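Long-range contacts in yersinopine synthase (Yersinia pestis, PDB 6C4M), which catalyses the NADPH-dependent reductive condensation of pyruvate with an aminobutanoate-histidine intermediate, the last step in making the metallophore yersinopine: residues Leu62-Tyr73 / Ser87-Asp96; Ala208-Ala216 / Arg323-Pro331. All coordinates share one frame; numbering follows the deposited sequence.

Contact 1: Leu62-Tyr73 / Ser87-Asp96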
loop_
_atom_site.group_PDB
_atom_site.type_symbol
_atom_site.label_atom_id
_atom_site.label_comp_id
_atom_site.label_asym_id
_atom_site.label_seq_id
_atom_site.Cartn_x
_atom_site.Cartn_y
_atom_site.Cartn_z
ATOM N N LEU A 62 11.787 2.724 -41.014
ATOM C CA LEU A 62 11.588 1.292 -41.218
ATOM C C LEU A 62 11.349 0.988 -42.687
ATOM O O LEU A 62 11.790 -0.054 -43.194
ATOM C CB LEU A 62 10.409 0.812 -40.368
ATOM C CG LEU A 62 9.935 -0.644 -40.523
ATOM C CD1 LEU A 62 10.989 -1.586 -39.967
ATOM C CD2 LEU A 62 8.580 -0.844 -39.813
ATOM N N LYS A 63 10.642 1.881 -43.382
ATOM C CA LYS A 63 10.466 1.725 -44.818
ATOM C C LYS A 63 11.814 1.711 -45.518
ATOM O O LYS A 63 12.077 0.863 -46.373
ATOM C CB LYS A 63 9.590 2.846 -45.361
ATOM C CG LYS A 63 9.313 2.742 -46.872
ATOM C CD LYS A 63 8.501 3.951 -47.351
ATOM C CE LYS A 63 7.898 3.726 -48.738
ATOM N NZ LYS A 63 7.173 4.944 -49.192
ATOM N N GLN A 64 12.684 2.658 -45.167
ATOM C CA GLN A 64 14.018 2.702 -45.754
ATOM C C GLN A 64 14.808 1.452 -45.400
ATOM O O GLN A 64 15.413 0.816 -46.270
ATOM C CB GLN A 64 14.757 3.949 -45.265
ATOM C CG GLN A 64 14.153 5.242 -45.749
ATOM C CD GLN A 64 14.809 6.457 -45.126
ATOM O OE1 GLN A 64 15.660 6.340 -44.232
ATOM N NE2 GLN A 64 14.399 7.631 -45.575
ATOM N N TYR A 65 14.840 1.098 -44.115
ATOM C CA TYR A 65 15.599 -0.073 -43.708
ATOM C C TYR A 65 15.168 -1.315 -44.488
ATOM O O TYR A 65 16.007 -2.078 -44.973
ATOM C CB TYR A 65 15.440 -0.299 -42.207
ATOM C CG TYR A 65 15.822 -1.704 -41.809
ATOM C CD1 TYR A 65 17.133 -2.023 -41.493
ATOM C CD2 TYR A 65 14.872 -2.722 -41.784
ATOM C CE1 TYR A 65 17.490 -3.305 -41.138
ATOM C CE2 TYR A 65 15.221 -4.007 -41.434
ATOM C CZ TYR A 65 16.533 -4.291 -41.108
ATOM O OH TYR A 65 16.878 -5.576 -40.761
ATOM N N LEU A 66 13.859 -1.542 -44.610
ATOM C CA LEU A 66 13.397 -2.797 -45.194
ATOM C C LEU A 66 13.678 -2.868 -46.678
ATOM O O LEU A 66 13.922 -3.957 -47.204
ATOM C CB LEU A 66 11.910 -2.980 -44.961
ATOM C CG LEU A 66 11.515 -3.203 -43.518
ATOM C CD1 LEU A 66 10.008 -3.197 -43.459
ATOM C CD2 LEU A 66 12.081 -4.534 -43.006
ATOM N N ALA A 67 13.635 -1.730 -47.370
ATOM C CA ALA A 67 13.970 -1.723 -48.788
ATOM C C ALA A 67 15.385 -2.204 -49.029
ATOM O O ALA A 67 15.722 -2.564 -50.156
ATOM C CB ALA A 67 13.816 -0.316 -49.359
ATOM N N LEU A 68 16.226 -2.183 -47.999
ATOM C CA LEU A 68 17.592 -2.675 -48.076
ATOM C C LEU A 68 17.709 -4.105 -47.571
ATOM O O LEU A 68 18.348 -4.939 -48.210
ATOM C CB LEU A 68 18.525 -1.766 -47.268
ATOM C CG LEU A 68 20.011 -2.133 -47.333
ATOM C CD1 LEU A 68 20.546 -1.955 -48.739
ATOM C CD2 LEU A 68 20.828 -1.328 -46.328
ATOM N N THR A 69 17.079 -4.409 -46.440
ATOM C CA THR A 69 17.173 -5.726 -45.819
ATOM C C THR A 69 15.809 -6.011 -45.208
ATOM O O THR A 69 15.525 -5.558 -44.085
ATOM C CB THR A 69 18.269 -5.777 -44.759
ATOM O OG1 THR A 69 18.005 -4.783 -43.762
ATOM C CG2 THR A 69 19.636 -5.513 -45.376
ATOM N N PRO A 70 14.927 -6.748 -45.917
ATOM C CA PRO A 70 13.545 -6.935 -45.431
ATOM C C PRO A 70 13.436 -7.980 -44.319
ATOM O O PRO A 70 12.712 -8.969 -44.424
ATOM C CB PRO A 70 12.797 -7.331 -46.712
ATOM C CG PRO A 70 13.826 -7.973 -47.593
ATOM C CD PRO A 70 15.130 -7.305 -47.270
ATOM N N THR A 71 14.123 -7.727 -43.205
ATOM C CA THR A 71 14.195 -8.678 -42.105
ATOM C C THR A 71 13.957 -7.977 -40.776
ATOM O O THR A 71 14.596 -6.962 -40.477
ATOM C CB THR A 71 15.554 -9.372 -42.083
ATOM O OG1 THR A 71 15.760 -10.028 -43.340
ATOM C CG2 THR A 71 15.621 -10.373 -40.946
ATOM N N LEU A 72 13.059 -8.544 -39.978
ATOM C CA LEU A 72 12.816 -8.106 -38.617
ATOM C C LEU A 72 13.492 -9.070 -37.648
ATOM O O LEU A 72 13.688 -10.249 -37.955
ATOM C CB LEU A 72 11.317 -8.043 -38.330
ATOM C CG LEU A 72 10.514 -7.242 -39.345
ATOM C CD1 LEU A 72 9.033 -7.373 -39.039
ATOM C CD2 LEU A 72 10.976 -5.800 -39.300
ATOM N N TYR A 73 13.837 -8.553 -36.473
ATOM C CA TYR A 73 14.595 -9.282 -35.459
ATOM C C TYR A 73 13.871 -9.235 -34.123
ATOM O O TYR A 73 13.313 -8.198 -33.746
ATOM C CB TYR A 73 16.002 -8.693 -35.306
ATOM C CG TYR A 73 16.840 -8.845 -36.555
ATOM C CD1 TYR A 73 17.549 -10.013 -36.799
ATOM C CD2 TYR A 73 16.903 -7.831 -37.505
ATOM C CE1 TYR A 73 18.306 -10.168 -37.944
ATOM C CE2 TYR A 73 17.669 -7.975 -38.651
ATOM C CZ TYR A 73 18.368 -9.150 -38.862
ATOM O OH TYR A 73 19.126 -9.313 -40.002
ATOM N N SER A 87 15.364 -14.688 -33.109
ATOM C CA SER A 87 14.688 -15.059 -34.337
ATOM C C SER A 87 14.719 -13.892 -35.308
ATOM O O SER A 87 14.879 -12.728 -34.924
ATOM C CB SER A 87 13.230 -15.454 -34.100
ATOM O OG SER A 87 13.106 -16.422 -33.087
ATOM N N SER A 88 14.538 -14.236 -36.575
ATOM C CA SER A 88 14.454 -13.282 -37.663
ATOM C C SER A 88 13.332 -13.718 -38.586
ATOM O O SER A 88 13.072 -14.915 -38.731
ATOM C CB SER A 88 15.755 -13.217 -38.453
ATOM O OG SER A 88 15.992 -14.451 -39.093
ATOM N N VAL A 89 12.681 -12.751 -39.231
ATOM C CA VAL A 89 11.565 -13.052 -40.120
ATOM C C VAL A 89 11.597 -12.104 -41.307
ATOM O O VAL A 89 11.835 -10.900 -41.158
ATOM C CB VAL A 89 10.214 -12.972 -39.383
ATOM C CG1 VAL A 89 9.983 -11.571 -38.827
ATOM C CG2 VAL A 89 9.090 -13.380 -40.313
ATOM N N THR A 90 11.341 -12.647 -42.484
ATOM C CA THR A 90 11.410 -11.878 -43.708
ATOM C C THR A 90 10.055 -11.248 -44.005
ATOM O O THR A 90 9.008 -11.861 -43.784
ATOM C CB THR A 90 11.861 -12.767 -44.863
ATOM O OG1 THR A 90 13.280 -12.940 -44.760
ATOM C CG2 THR A 90 11.518 -12.139 -46.203
ATOM N N ILE A 91 10.077 -10.005 -44.483
ATOM C CA ILE A 91 8.871 -9.306 -44.905
ATOM C C ILE A 91 8.893 -9.264 -46.430
ATOM O O ILE A 91 9.862 -8.787 -47.033
ATOM C CB ILE A 91 8.782 -7.893 -44.301
ATOM C CG1 ILE A 91 8.785 -7.939 -42.767
ATOM C CG2 ILE A 91 7.536 -7.182 -44.813
ATOM C CD1 ILE A 91 7.546 -8.571 -42.123
ATOM N N ASP A 92 7.831 -9.761 -47.052
ATOM C CA ASP A 92 7.779 -9.875 -48.504
ATOM C C ASP A 92 7.212 -8.637 -49.162
ATOM O O ASP A 92 7.476 -8.390 -50.344
ATOM C CB ASP A 92 6.938 -11.096 -48.888
ATOM C CG ASP A 92 7.503 -12.384 -48.305
ATOM O OD1 ASP A 92 8.549 -12.841 -48.818
ATOM O OD2 ASP A 92 6.934 -12.891 -47.308
ATOM N N CYS A 93 6.451 -7.846 -48.421
ATOM C CA CYS A 93 5.858 -6.644 -48.973
ATOM C C CYS A 93 5.682 -5.644 -47.842
ATOM O O CYS A 93 5.151 -6.000 -46.791
ATOM C CB CYS A 93 4.518 -6.972 -49.630
ATOM S SG CYS A 93 3.695 -5.564 -50.329
ATOM N N TYR A 94 6.137 -4.411 -48.050
ATOM C CA TYR A 94 5.941 -3.337 -47.086
ATOM C C TYR A 94 5.310 -2.160 -47.801
ATOM O O TYR A 94 5.746 -1.792 -48.898
ATOM C CB TYR A 94 7.258 -2.921 -46.431
ATOM C CG TYR A 94 7.133 -1.844 -45.363
ATOM C CD1 TYR A 94 7.213 -0.496 -45.684
ATOM C CD2 TYR A 94 6.966 -2.186 -44.026
ATOM C CE1 TYR A 94 7.121 0.488 -44.692
ATOM C CE2 TYR A 94 6.860 -1.238 -43.057
ATOM C CZ TYR A 94 6.942 0.103 -43.386
ATOM O OH TYR A 94 6.855 1.046 -42.388
ATOM N N ILE A 95 4.266 -1.596 -47.189
ATOM C CA ILE A 95 3.559 -0.439 -47.720
ATOM C C ILE A 95 3.375 0.580 -46.603
ATOM O O ILE A 95 3.398 0.250 -45.414
ATOM C CB ILE A 95 2.190 -0.814 -48.310
ATOM C CG1 ILE A 95 1.386 -1.604 -47.269
ATOM C CG2 ILE A 95 2.380 -1.571 -49.641
ATOM C CD1 ILE A 95 -0.073 -1.885 -47.682
ATOM N N ASP A 96 3.183 1.835 -47.012
ATOM C CA ASP A 96 2.888 2.912 -46.087
ATOM C C ASP A 96 1.667 3.705 -46.519
ATOM O O ASP A 96 1.433 4.785 -45.997
ATOM C CB ASP A 96 4.097 3.839 -45.922
ATOM C CG ASP A 96 4.386 4.654 -47.158
ATOM O OD1 ASP A 96 3.740 4.393 -48.190
ATOM O OD2 ASP A 96 5.269 5.536 -47.086
#

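Contact 2: Ala208-Ala216 / Arg323-Pro331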
loop_
_atom_site.group_PDB
_atom_site.type_symbol
_atom_site.label_atom_id
_atom_site.label_comp_id
_atom_site.label_asym_id
_atom_site.label_seq_id
_atom_site.Cartn_x
_atom_site.Cartn_y
_atom_site.Cartn_z
ATOM N N ALA A 208 7.722 -11.286 -21.753
ATOM C CA ALA A 208 6.753 -12.150 -21.095
ATOM C C ALA A 208 5.609 -12.452 -22.055
ATOM O O ALA A 208 5.299 -11.646 -22.943
ATOM C CB ALA A 208 6.236 -11.491 -19.808
ATOM N N PHE A 209 4.993 -13.619 -21.869
ATOM C CA PHE A 209 3.776 -13.986 -22.579
ATOM C C PHE A 209 2.611 -14.047 -21.595
ATOM O O PHE A 209 2.791 -14.378 -20.420
ATOM C CB PHE A 209 3.947 -15.333 -23.303
ATOM C CG PHE A 209 4.940 -15.278 -24.440
ATOM C CD1 PHE A 209 4.619 -14.641 -25.624
ATOM C CD2 PHE A 209 6.197 -15.833 -24.307
ATOM C CE1 PHE A 209 5.533 -14.575 -26.656
ATOM C CE2 PHE A 209 7.113 -15.771 -25.322
ATOM C CZ PHE A 209 6.786 -15.145 -26.508
ATOM N N LYS A 210 1.414 -13.713 -22.078
ATOM C CA LYS A 210 0.219 -13.819 -21.252
ATOM C C LYS A 210 -0.117 -15.290 -21.010
ATOM O O LYS A 210 0.289 -16.167 -21.769
ATOM C CB LYS A 210 -0.972 -13.123 -21.915
ATOM C CG LYS A 210 -0.816 -11.602 -22.170
ATOM C CD LYS A 210 -0.861 -10.759 -20.947
ATOM C CE LYS A 210 -0.691 -9.287 -21.348
ATOM N NZ LYS A 210 -0.433 -8.389 -20.148
ATOM N N GLN A 211 -0.896 -15.560 -19.953
ATOM C CA GLN A 211 -1.280 -16.949 -19.677
ATOM C C GLN A 211 -2.512 -17.376 -20.472
ATOM O O GLN A 211 -2.612 -18.545 -20.874
ATOM C CB GLN A 211 -1.510 -17.180 -18.179
ATOM C CG GLN A 211 -2.444 -16.206 -17.487
ATOM C CD GLN A 211 -2.459 -16.387 -15.956
ATOM O OE1 GLN A 211 -2.292 -15.425 -15.199
ATOM N NE2 GLN A 211 -2.672 -17.616 -15.507
ATOM N N ARG A 212 -3.467 -16.472 -20.702
ATOM C CA ARG A 212 -4.565 -16.808 -21.594
ATOM C C ARG A 212 -5.078 -15.571 -22.322
ATOM O O ARG A 212 -4.889 -14.428 -21.889
ATOM C CB ARG A 212 -5.708 -17.520 -20.851
ATOM C CG ARG A 212 -6.458 -16.754 -19.787
ATOM C CD ARG A 212 -7.363 -17.762 -19.019
ATOM N NE ARG A 212 -6.640 -18.414 -17.926
ATOM C CZ ARG A 212 -6.195 -19.665 -17.894
ATOM N NH1 ARG A 212 -6.408 -20.515 -18.899
ATOM N NH2 ARG A 212 -5.535 -20.081 -16.817
ATOM N N ILE A 213 -5.707 -15.845 -23.462
ATOM C CA ILE A 213 -6.367 -14.863 -24.300
ATOM C C ILE A 213 -7.765 -15.384 -24.572
ATOM O O ILE A 213 -7.961 -16.585 -24.794
ATOM C CB ILE A 213 -5.608 -14.649 -25.624
ATOM C CG1 ILE A 213 -4.196 -14.102 -25.380
ATOM C CG2 ILE A 213 -6.373 -13.742 -26.521
ATOM C CD1 ILE A 213 -4.150 -12.746 -24.683
ATOM N N TYR A 214 -8.732 -14.488 -24.559
ATOM C CA TYR A 214 -10.102 -14.814 -24.908
ATOM C C TYR A 214 -10.325 -14.390 -26.351
ATOM O O TYR A 214 -9.890 -13.311 -26.749
ATOM C CB TYR A 214 -11.090 -14.094 -23.989
ATOM C CG TYR A 214 -11.010 -14.526 -22.554
ATOM C CD1 TYR A 214 -10.107 -13.937 -21.684
ATOM C CD2 TYR A 214 -11.833 -15.534 -22.063
ATOM C CE1 TYR A 214 -10.021 -14.342 -20.363
ATOM C CE2 TYR A 214 -11.749 -15.945 -20.735
ATOM C CZ TYR A 214 -10.855 -15.323 -19.895
ATOM O OH TYR A 214 -10.754 -15.728 -18.597
ATOM N N LEU A 215 -10.966 -15.238 -27.151
ATOM C CA LEU A 215 -11.260 -14.796 -28.500
ATOM C C LEU A 215 -12.592 -15.358 -28.969
ATOM O O LEU A 215 -13.180 -16.241 -28.339
ATOM C CB LEU A 215 -10.112 -15.145 -29.443
ATOM C CG LEU A 215 -9.694 -16.604 -29.628
ATOM C CD1 LEU A 215 -10.738 -17.352 -30.299
ATOM C CD2 LEU A 215 -8.422 -16.675 -30.466
ATOM N N ALA A 216 -13.057 -14.828 -30.103
ATOM C CA ALA A 216 -14.316 -15.240 -30.712
ATOM C C ALA A 216 -14.365 -14.678 -32.126
ATOM O O ALA A 216 -13.682 -13.704 -32.443
ATOM C CB ALA A 216 -15.521 -14.735 -29.902
ATOM N N ARG A 323 -11.398 -11.502 -10.076
ATOM C CA ARG A 323 -10.903 -12.793 -10.572
ATOM C C ARG A 323 -10.102 -12.623 -11.860
ATOM O O ARG A 323 -9.034 -13.230 -12.017
ATOM C CB ARG A 323 -12.059 -13.779 -10.808
ATOM C CG ARG A 323 -11.617 -15.236 -11.227
ATOM C CD ARG A 323 -12.633 -15.937 -12.159
ATOM N NE ARG A 323 -12.777 -15.114 -13.343
ATOM C CZ ARG A 323 -11.862 -15.002 -14.298
ATOM N NH1 ARG A 323 -10.744 -15.732 -14.266
ATOM N NH2 ARG A 323 -12.088 -14.166 -15.300
ATOM N N PHE A 324 -10.611 -11.811 -12.791
ATOM C CA PHE A 324 -9.898 -11.551 -14.045
ATOM C C PHE A 324 -8.534 -10.927 -13.775
ATOM O O PHE A 324 -7.515 -11.381 -14.305
ATOM C CB PHE A 324 -10.752 -10.638 -14.934
ATOM C CG PHE A 324 -10.069 -10.178 -16.203
ATOM C CD1 PHE A 324 -9.782 -11.082 -17.230
ATOM C CD2 PHE A 324 -9.766 -8.833 -16.396
ATOM C CE1 PHE A 324 -9.171 -10.656 -18.412
ATOM C CE2 PHE A 324 -9.163 -8.400 -17.579
ATOM C CZ PHE A 324 -8.878 -9.311 -18.590
ATOM N N LEU A 325 -8.496 -9.861 -12.971
ATOM C CA LEU A 325 -7.217 -9.218 -12.672
ATOM C C LEU A 325 -6.238 -10.189 -12.037
ATOM O O LEU A 325 -5.054 -10.220 -12.394
ATOM C CB LEU A 325 -7.415 -8.039 -11.734
ATOM C CG LEU A 325 -8.268 -6.894 -12.242
ATOM C CD1 LEU A 325 -8.520 -5.861 -11.108
ATOM C CD2 LEU A 325 -7.602 -6.212 -13.427
ATOM N N ASN A 326 -6.695 -10.942 -11.043
ATOM C CA ASN A 326 -5.767 -11.786 -10.304
ATOM C C ASN A 326 -5.433 -13.039 -11.104
ATOM O O ASN A 326 -4.257 -13.352 -11.311
ATOM C CB ASN A 326 -6.362 -12.167 -8.949
ATOM C CG ASN A 326 -5.346 -12.792 -8.012
ATOM O OD1 ASN A 326 -4.605 -12.102 -7.318
ATOM N ND2 ASN A 326 -5.307 -14.124 -7.995
ATOM N N ASP A 327 -6.462 -13.752 -11.571
ATOM C CA ASP A 327 -6.255 -15.104 -12.094
ATOM C C ASP A 327 -5.920 -15.116 -13.582
ATOM O O ASP A 327 -5.286 -16.061 -14.045
ATOM C CB ASP A 327 -7.490 -15.983 -11.841
ATOM C CG ASP A 327 -7.712 -16.306 -10.376
ATOM O OD1 ASP A 327 -6.928 -15.843 -9.494
ATOM O OD2 ASP A 327 -8.701 -17.030 -10.102
ATOM N N ASP A 328 -6.313 -14.109 -14.346
ATOM C CA ASP A 328 -5.945 -14.056 -15.762
ATOM C C ASP A 328 -4.809 -13.089 -16.078
ATOM O O ASP A 328 -4.269 -13.158 -17.184
ATOM C CB ASP A 328 -7.149 -13.672 -16.613
ATOM C CG ASP A 328 -8.291 -14.670 -16.503
ATOM O OD1 ASP A 328 -8.063 -15.805 -16.028
ATOM O OD2 ASP A 328 -9.425 -14.316 -16.906
ATOM N N ASN A 329 -4.434 -12.182 -15.163
ATOM C CA ASN A 329 -3.377 -11.218 -15.480
ATOM C C ASN A 329 -2.195 -11.313 -14.507
ATOM O O ASN A 329 -1.188 -11.950 -14.836
ATOM C CB ASN A 329 -3.980 -9.812 -15.549
ATOM C CG ASN A 329 -4.900 -9.647 -16.749
ATOM O OD1 ASN A 329 -4.462 -9.187 -17.808
ATOM N ND2 ASN A 329 -6.166 -10.077 -16.609
ATOM N N TYR A 330 -2.289 -10.710 -13.302
ATOM C CA TYR A 330 -1.144 -10.692 -12.386
ATOM C C TYR A 330 -1.624 -11.015 -10.967
ATOM O O TYR A 330 -2.452 -10.285 -10.419
ATOM C CB TYR A 330 -0.441 -9.329 -12.447
ATOM C CG TYR A 330 -0.211 -8.850 -13.859
ATOM C CD1 TYR A 330 -1.162 -8.062 -14.503
ATOM C CD2 TYR A 330 0.944 -9.198 -14.569
ATOM C CE1 TYR A 330 -0.971 -7.615 -15.812
ATOM C CE2 TYR A 330 1.147 -8.752 -15.885
ATOM C CZ TYR A 330 0.178 -7.961 -16.499
ATOM O OH TYR A 330 0.333 -7.504 -17.801
ATOM N N PRO A 331 -1.189 -12.112 -10.369
ATOM C CA PRO A 331 -1.729 -12.506 -9.063
ATOM C C PRO A 331 -1.007 -11.845 -7.903
ATOM O O PRO A 331 0.144 -11.422 -8.004
ATOM C CB PRO A 331 -1.488 -14.015 -9.036
ATOM C CG PRO A 331 -0.214 -14.153 -9.758
ATOM C CD PRO A 331 -0.336 -13.179 -10.930
#

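Contact 1: Leu62-Tyr73 / Ser87-Asp96
Beside the NADP(+) site of the nucleotide-binding domain, Tyr94 lies across the inner side of helix 57-68 and meets Leu62, Lys63 and Leu66. Its CG is anti to the backbone N (chi1 -177°), which carries the ring under the helix. There Tyr94 CD2 meets Leu66 CD1 at 3.3 Å, Tyr94 CE1 meets Lys63 CB at 3.5 Å, and the hydroxyl end comes against CD2 of Leu62. Lys63 runs on past the ring as an extended chain, and its NZ forms a salt bridge with OD2 of Asp96 at 2.9 Å, reaching the oxygen from above the carboxylate plane. Tyr94 also touches Asn53 and Leu62 touches Ala30, both NADP(+)-binding residues, consistent with a second shell behind the nucleotide.

After helix 57-68 the chain turns through Pro70, the centre of an inverse gamma turn, into an antiparallel beta hairpin of strands 71-76 and 87-90. Leu72 and Val89 form a hydrogen-bonded pair: Leu72 N gives a bond of 2.9 Å to Val89 O, and Val89 N returns one of 3.0 Å to Leu72 O. Just beyond the pair, Ile91 N reaches Pro70 O at 2.8 Å. On the buried face CD1 of Leu72 packs on CD1 of Ile91 at 3.6 Å, and CB of Leu72 on CG1 of Val89; Val89 also touches helix 32-44. On the other face CG2 of Thr71 meets CB of Ser88.

Contact 2: Ala208-Ala216 / Arg323-Pro331
Asp328, of helix 321-329, takes Tyr214 and Arg212 of strand 203-217 on its two carboxylate oxygens. From CB, chi1 of -61° sets CG anti to the carbonyl carbon, and the carboxylate swings towards the strand. CG itself lies 3.4 Å from the hydroxyl OH of Tyr214. OD1 faces Arg212, with CD at 3.6 Å and NE at 3.5 Å in a long salt bridge; it lies at the edge of that guanidinium, whose plane is turned 62° from the carboxylate. OD2 accepts a 2.6 Å hydrogen bond from Tyr214 OH and a second of 3.1 Å from Arg323 NH2, five residues earlier. These two donors come from opposite faces of the carboxylate plane, so OD2 is gripped from both sides. Arg323 NH1 adds weak bonds to both oxygens. Two arginines beside this buried carboxylate would probably keep it ionised.

Around this centre, CE1 of Tyr214 meets the edge of the Phe324 ring at 4.3 Å, and both rings also meet Phe253. Gln211 lays its side chain alongside the backbone of Asp327 and Asp328, CG 3.6 Å from Asp328 O. Earlier in the strand segment, NZ of Lys210 lies 2.6 Å from OH of Tyr330; the Lys210 side chain is about 6 Å from the bound NADP. Arg212, Arg323 and Asp328 together make a salt-bridge network joining a sheet strand to helix 321-329.

From the N terminus, the chain first forms strand 25-28, helix 32-44 and strand 49-52 round the cofactor, then enters helix 57-68. Contact 1 closes a short loop, its nearest ends 14 residues apart, pairing strands 71-76 and 87-90 and laying helix 57-68 over strand 93-95. Only after it has closed does contact 2 open, on strand 203-217; its return comes 107 residues later, after a largely helical excursion through helices 225-235, 255-264 and 294-313. The two loops are therefore in series, neither nested nor crossed. Their centres lie 32 Å apart, yet strands 71-76 and 203-217 are parallel neighbours in one sheet, which connects the local hairpin to the distant helix 321-329.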